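Long-range contacts in beta-L-arabinobiosidase (Bacteroides thetaiotaomicron, PDB 5MQR), which is a glycoside hydrolase of plant pectin breakdown in a gut bacterium, probably acting as an arabinofuranosidase: residues N53-R58 against D397-R402; Y434-A439 against P455-K460. One frame throughout, in Å; residues are numbered along the deposited sequence.

In the fold
Both contacts are buried and belong to one mixed sheet, their centres about 11 Å apart. Interaction 1 pairs strand 52-57 with strand 397-403; interaction 2 ties the end of the next strand, 431-435, to the loop before strand 460-468. Strands 52-57 and 431-435 are parallel neighbours, joined by a probable hydrogen bond from S435 N to N53 O; another, from V437 N to Q55 OE1, ties the following turn to strand 52-57, and W399 and Y434 pack together. The chemistry differs with place. On the propeller side, a bulged antiparallel ladder and a CH-pi contact of glutamine on indole dominate; toward the CBM-like domain a single bridge gives way to a carboxylate network and a calcium ion.

Interaction 1 of 2, residues N53-R58 against D397-R402; sequences NIQLVR and DMWISR
I54 and I400 lock the two strands together through reciprocal backbone bonds, I54 N to I400 O and I400 N to I54 O both 2.9 Å. Beside them N53 ND2 donates to S401 OG at 2.7 Å, the hydroxyl lying in the amide plane. On the face carrying I54, V57, M398 and I400 packing is close, and L56 CD1, from the bulge, lies 3.6 Å from I400 CG2.

The opposite face carries W399 and Q55. Q55 CB sits 3.6 Å from the centroid of the indole six-membered ring, 5° off its normal, a CH-pi contact. With CG anti to the backbone N (chi1 -164°), Q55 continues extended over the ring, and V437 takes its OE1. The looser part lies here: a water, not a direct hydrogen bond, links W399 NE1 (2.8 Å) to D397 OD2, itself salt-bridged to R359, with a weak bond from Q55 NE2. An alanine at W399 would probably leave Q55 CB beside a gap and this water without its indole donor.

M398 O accepts from both L56 N and V57 N, which marks a classic beta bulge; pairing of an N-terminal strand with 397-403 is consistent with the Velcro closure of a beta-propeller.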
loop_
_atom_site.group_PDB
_atom_site.type_symbol
_atom_site.label_atom_id
_atom_site.label_comp_id
_atom_site.label_asym_id
_atom_site.label_seq_id
_atom_site.Cartn_x
_atom_site.Cartn_y
_atom_site.Cartn_z
ATOM N N ASN A 53 18.899 -10.535 -0.874
ATOM C CA ASN A 53 20.318 -10.277 -0.693
ATOM C C ASN A 53 21.030 -11.462 -1.329
ATOM O O ASN A 53 20.846 -12.596 -0.872
ATOM C CB ASN A 53 20.703 -10.209 0.792
ATOM C CG ASN A 53 19.768 -9.361 1.614
ATOM O OD1 ASN A 53 19.284 -9.805 2.660
ATOM N ND2 ASN A 53 19.545 -8.125 1.188
ATOM N N ILE A 54 21.849 -11.187 -2.351
ATOM C CA ILE A 54 22.544 -12.197 -3.133
ATOM C C ILE A 54 24.058 -11.968 -3.066
ATOM O O ILE A 54 24.548 -10.920 -3.502
ATOM C CB ILE A 54 22.119 -12.162 -4.614
ATOM C CG1 ILE A 54 20.598 -12.287 -4.750
ATOM C CG2 ILE A 54 22.798 -13.283 -5.403
ATOM C CD1 ILE A 54 19.991 -13.570 -4.182
ATOM N N GLN A 55 24.790 -12.949 -2.537
ATOM C CA GLN A 55 26.239 -12.870 -2.518
ATOM C C GLN A 55 26.804 -13.265 -3.889
ATOM O O GLN A 55 26.464 -14.299 -4.452
ATOM C CB GLN A 55 26.815 -13.755 -1.421
ATOM C CG GLN A 55 28.253 -13.480 -1.041
ATOM C CD GLN A 55 28.732 -14.415 0.056
ATOM O OE1 GLN A 55 28.630 -15.636 -0.072
ATOM N NE2 GLN A 55 29.212 -13.855 1.150
ATOM N N LEU A 56 27.685 -12.418 -4.391
ATOM C CA LEU A 56 28.302 -12.588 -5.678
ATOM C C LEU A 56 29.695 -13.203 -5.554
ATOM O O LEU A 56 30.028 -14.074 -6.335
ATOM C CB LEU A 56 28.404 -11.232 -6.383
ATOM C CG LEU A 56 27.238 -10.861 -7.273
ATOM C CD1 LEU A 56 25.943 -10.878 -6.490
ATOM C CD2 LEU A 56 27.464 -9.502 -7.910
ATOM N N VAL A 57 30.504 -12.698 -4.612
ATOM C CA VAL A 57 31.882 -13.164 -4.410
ATOM C C VAL A 57 32.139 -13.480 -2.933
ATOM O O VAL A 57 31.919 -12.635 -2.067
ATOM C CB VAL A 57 32.919 -12.117 -4.883
ATOM C CG1 VAL A 57 34.317 -12.685 -4.742
ATOM C CG2 VAL A 57 32.649 -11.675 -6.327
ATOM N N ARG A 58 32.584 -14.708 -2.664
ATOM C CA ARG A 58 32.922 -15.163 -1.322
ATOM C C ARG A 58 34.412 -15.383 -1.269
ATOM O O ARG A 58 34.919 -16.352 -1.834
ATOM C CB ARG A 58 32.188 -16.471 -0.970
ATOM C CG ARG A 58 32.392 -16.962 0.460
ATOM C CD ARG A 58 31.825 -18.354 0.683
ATOM N NE ARG A 58 31.916 -18.670 2.121
ATOM C CZ ARG A 58 33.034 -19.018 2.758
ATOM N NH1 ARG A 58 34.174 -19.160 2.083
ATOM N NH2 ARG A 58 33.015 -19.235 4.079
ATOM N N ASP A 397 33.542 -9.752 1.113
ATOM C CA ASP A 397 32.616 -10.447 0.231
ATOM C C ASP A 397 31.811 -9.406 -0.568
ATOM O O ASP A 397 31.425 -8.387 -0.019
ATOM C CB ASP A 397 31.670 -11.328 1.060
ATOM C CG ASP A 397 32.400 -12.396 1.839
ATOM O OD1 ASP A 397 33.392 -12.910 1.293
ATOM O OD2 ASP A 397 31.989 -12.742 2.988
HETATM N N MSE A 398 31.556 -9.691 -1.849
HETATM C CA MSE A 398 30.790 -8.795 -2.728
HETATM C C MSE A 398 29.369 -9.293 -2.805
HETATM O O MSE A 398 29.110 -10.507 -2.967
HETATM C CB MSE A 398 31.419 -8.658 -4.114
HETATM C CG MSE A 398 32.898 -8.297 -4.127
HETATM SE SE MSE A 398 33.276 -6.779 -2.965
HETATM C CE MSE A 398 32.215 -5.442 -3.933
ATOM N N TRP A 399 28.438 -8.354 -2.653
ATOM C CA TRP A 399 27.006 -8.633 -2.628
ATOM C C TRP A 399 26.230 -7.705 -3.578
ATOM O O TRP A 399 26.716 -6.630 -3.984
ATOM C CB TRP A 399 26.453 -8.402 -1.217
ATOM C CG TRP A 399 26.812 -9.409 -0.223
ATOM C CD1 TRP A 399 28.000 -9.534 0.424
ATOM C CD2 TRP A 399 25.957 -10.417 0.307
ATOM N NE1 TRP A 399 27.940 -10.558 1.329
ATOM C CE2 TRP A 399 26.705 -11.134 1.268
ATOM C CE3 TRP A 399 24.632 -10.787 0.063
ATOM C CZ2 TRP A 399 26.188 -12.208 1.968
ATOM C CZ3 TRP A 399 24.108 -11.875 0.762
ATOM C CH2 TRP A 399 24.888 -12.573 1.708
ATOM N N ILE A 400 25.012 -8.126 -3.894
ATOM C CA ILE A 400 24.012 -7.255 -4.514
ATOM C C ILE A 400 22.662 -7.464 -3.793
ATOM O O ILE A 400 22.417 -8.517 -3.242
ATOM C CB ILE A 400 23.935 -7.485 -6.057
ATOM C CG1 ILE A 400 23.432 -6.228 -6.786
ATOM C CG2 ILE A 400 23.074 -8.713 -6.426
ATOM C CD1 ILE A 400 23.604 -6.263 -8.309
ATOM N N SER A 401 21.818 -6.443 -3.765
ATOM C CA SER A 401 20.460 -6.598 -3.260
ATOM C C SER A 401 19.486 -6.093 -4.288
ATOM O O SER A 401 19.690 -5.051 -4.900
ATOM C CB SER A 401 20.240 -5.878 -1.925
ATOM O OG SER A 401 20.660 -6.687 -0.826
ATOM N N ARG A 402 18.433 -6.870 -4.486
ATOM C CA ARG A 402 17.301 -6.466 -5.296
ATOM C C ARG A 402 16.178 -6.032 -4.352
ATOM O O ARG A 402 15.787 -6.783 -3.474
ATOM C CB ARG A 402 16.838 -7.633 -6.135
ATOM C CG ARG A 402 15.619 -7.337 -6.980
ATOM C CD ARG A 402 14.934 -8.648 -7.264
ATOM N NE ARG A 402 13.915 -8.528 -8.277
ATOM C CZ ARG A 402 13.050 -9.488 -8.605
ATOM N NH1 ARG A 402 13.035 -10.655 -7.971
ATOM N NH2 ARG A 402 12.164 -9.246 -9.573
HETATM O O HOH W 1 29.401 -11.765 3.402
#

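Interaction 2 of 2, residues Y434-A439 against P455-K460; sequences YSPVWA and PFDYAK. With CA (calcium ion), chain J.
Y434 OH donates to D457 OD2 at 2.8 Å, using the syn lone pair of the carboxylate oxygen, which also bonds to T356. The other oxygen, D457 OD1, receives Y458 N at 3.0 Å on its anti side, 21° out of the carboxylate plane. Bonds at both oxygens thus fix the carboxylate, turned 52° from the tyrosine ring. From the same residue, D457 O binds the calcium ion at 2.4 Å; D452, D454, E597 and two waters contribute further ligands.

The backbones pair at Y434 and K460, whose reciprocal bonds form one antiparallel hydrogen-bonded bridge: Y434 N to K460 O is 2.8 Å, whereas K460 N to Y434 O is longer, 3.2 Å. Because CG of Y434 stands anti to its N (chi1 178°), the ring is carried forward along its own strand and runs past Y458 toward D457. D457 OD1 meets the ring at its edge, in plane, near CE2.

Outward from this polar line the contact passes to van der Waals packing on the backbone of Y458-A459. P436 CG rests against Y458 O at 3.4 Å, and the proline side chain crosses that of D457 at about a right angle. The type I turn P436-A439, closed by A439 N to P436 O, brings the A439 methyl onto the Y458-A459 peptide, with CB 3.4 Å from A459 N. The polar ends of Y458 and K460 both find E354, by a hydrogen bond and a salt bridge respectively.

Three ligands, D452, D454 and D457, come from the end of strand 447-452 and the loop after it, and E597 joins them, consistent with a structural calcium site in a probable sialidase-like CBM domain, where Y434 anchors the loop bearing D457.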
loop_
_atom_site.group_PDB
_atom_site.type_symbol
_atom_site.label_atom_id
_atom_site.label_comp_id
_atom_site.label_asym_id
_atom_site.label_seq_id
_atom_site.Cartn_x
_atom_site.Cartn_y
_atom_site.Cartn_z
ATOM N N TYR A 434 18.053 -14.195 1.874
ATOM C CA TYR A 434 19.449 -13.963 2.187
ATOM C C TYR A 434 20.183 -15.210 1.715
ATOM O O TYR A 434 19.979 -16.285 2.277
ATOM C CB TYR A 434 19.595 -13.784 3.704
ATOM C CG TYR A 434 21.019 -13.585 4.153
ATOM C CD1 TYR A 434 21.679 -12.372 3.939
ATOM C CD2 TYR A 434 21.703 -14.595 4.800
ATOM C CE1 TYR A 434 22.991 -12.184 4.364
ATOM C CE2 TYR A 434 23.007 -14.413 5.215
ATOM C CZ TYR A 434 23.655 -13.212 4.993
ATOM O OH TYR A 434 24.970 -13.052 5.387
ATOM N N SER A 435 21.021 -15.072 0.682
ATOM C CA SER A 435 21.562 -16.214 -0.047
ATOM C C SER A 435 23.085 -16.092 -0.287
ATOM O O SER A 435 23.525 -15.606 -1.335
ATOM C CB SER A 435 20.786 -16.415 -1.346
ATOM O OG SER A 435 21.138 -17.644 -1.933
ATOM N N PRO A 436 23.893 -16.496 0.722
ATOM C CA PRO A 436 25.352 -16.594 0.550
ATOM C C PRO A 436 25.710 -17.698 -0.431
ATOM O O PRO A 436 24.942 -18.634 -0.590
ATOM C CB PRO A 436 25.856 -16.924 1.972
ATOM C CG PRO A 436 24.761 -16.496 2.880
ATOM C CD PRO A 436 23.508 -16.786 2.116
ATOM N N VAL A 437 26.863 -17.577 -1.084
ATOM C CA VAL A 437 27.290 -18.546 -2.125
ATOM C C VAL A 437 27.322 -19.975 -1.555
ATOM O O VAL A 437 26.890 -20.915 -2.224
ATOM C CB VAL A 437 28.668 -18.180 -2.762
ATOM C CG1 VAL A 437 29.049 -19.159 -3.892
ATOM C CG2 VAL A 437 28.627 -16.777 -3.342
ATOM N N TRP A 438 27.812 -20.116 -0.323
ATOM C CA TRP A 438 27.935 -21.422 0.345
ATOM C C TRP A 438 26.762 -21.777 1.264
ATOM O O TRP A 438 26.796 -22.805 1.944
ATOM C CB TRP A 438 29.268 -21.507 1.101
ATOM C CG TRP A 438 30.455 -21.745 0.198
ATOM C CD1 TRP A 438 30.503 -21.626 -1.180
ATOM C CD2 TRP A 438 31.783 -22.111 0.605
ATOM N NE1 TRP A 438 31.776 -21.901 -1.640
ATOM C CE2 TRP A 438 32.578 -22.206 -0.572
ATOM C CE3 TRP A 438 32.376 -22.369 1.842
ATOM C CZ2 TRP A 438 33.917 -22.572 -0.547
ATOM C CZ3 TRP A 438 33.732 -22.727 1.864
ATOM C CH2 TRP A 438 34.478 -22.822 0.669
ATOM N N ALA A 439 25.724 -20.935 1.273
ATOM C CA ALA A 439 24.475 -21.261 1.931
ATOM C C ALA A 439 23.293 -20.773 1.076
ATOM O O ALA A 439 22.477 -19.966 1.546
ATOM C CB ALA A 439 24.430 -20.639 3.337
ATOM N N PRO A 455 30.707 -22.503 7.240
ATOM C CA PRO A 455 30.912 -22.401 8.691
ATOM C C PRO A 455 30.705 -21.031 9.276
ATOM O O PRO A 455 30.644 -20.909 10.500
ATOM C CB PRO A 455 32.397 -22.762 8.873
ATOM C CG PRO A 455 32.790 -23.437 7.603
ATOM C CD PRO A 455 31.973 -22.780 6.543
ATOM N N PHE A 456 30.659 -20.017 8.416
ATOM C CA PHE A 456 30.602 -18.639 8.845
ATOM C C PHE A 456 29.323 -17.900 8.439
ATOM O O PHE A 456 29.213 -16.713 8.659
ATOM C CB PHE A 456 31.857 -17.919 8.332
ATOM C CG PHE A 456 33.126 -18.534 8.836
ATOM C CD1 PHE A 456 33.559 -18.289 10.145
ATOM C CD2 PHE A 456 33.847 -19.401 8.043
ATOM C CE1 PHE A 456 34.702 -18.881 10.643
ATOM C CE2 PHE A 456 35.003 -19.992 8.534
ATOM C CZ PHE A 456 35.429 -19.729 9.832
ATOM N N ASP A 457 28.349 -18.581 7.870
ATOM C CA ASP A 457 27.113 -17.922 7.453
ATOM C C ASP A 457 26.010 -18.971 7.347
ATOM O O ASP A 457 26.263 -20.159 7.582
ATOM C CB ASP A 457 27.318 -17.146 6.116
ATOM C CG ASP A 457 26.578 -15.790 6.092
ATOM O OD1 ASP A 457 25.527 -15.675 6.776
ATOM O OD2 ASP A 457 27.055 -14.854 5.406
ATOM N N TYR A 458 24.799 -18.528 7.008
ATOM C CA TYR A 458 23.653 -19.403 6.894
ATOM C C TYR A 458 22.720 -18.907 5.813
ATOM O O TYR A 458 22.850 -17.757 5.366
ATOM C CB TYR A 458 22.914 -19.490 8.232
ATOM C CG TYR A 458 22.795 -18.181 8.973
ATOM C CD1 TYR A 458 21.966 -17.130 8.496
ATOM C CD2 TYR A 458 23.472 -17.989 10.168
ATOM C CE1 TYR A 458 21.864 -15.929 9.203
ATOM C CE2 TYR A 458 23.359 -16.807 10.883
ATOM C CZ TYR A 458 22.561 -15.787 10.408
ATOM O OH TYR A 458 22.487 -14.650 11.161
ATOM N N ALA A 459 21.805 -19.792 5.406
ATOM C CA ALA A 459 20.705 -19.453 4.494
ATOM C C ALA A 459 19.585 -18.909 5.350
ATOM O O ALA A 459 19.402 -19.341 6.475
ATOM C CB ALA A 459 20.229 -20.670 3.716
ATOM N N LYS A 460 18.844 -17.950 4.824
ATOM C CA LYS A 460 17.743 -17.378 5.571
ATOM C C LYS A 460 16.677 -16.837 4.635
ATOM O O LYS A 460 16.999 -16.100 3.693
ATOM C CB LYS A 460 18.254 -16.282 6.490
ATOM C CG LYS A 460 17.228 -15.838 7.489
ATOM C CD LYS A 460 17.541 -14.468 8.014
ATOM C CE LYS A 460 17.057 -13.422 7.048
ATOM N NZ LYS A 460 17.769 -12.131 7.227
HETATM CA CA CA J . 26.382 -22.377 8.426
HETATM O O HOH W 2 27.633 -21.304 10.257
HETATM O O HOH W 3 24.825 -22.135 10.273
#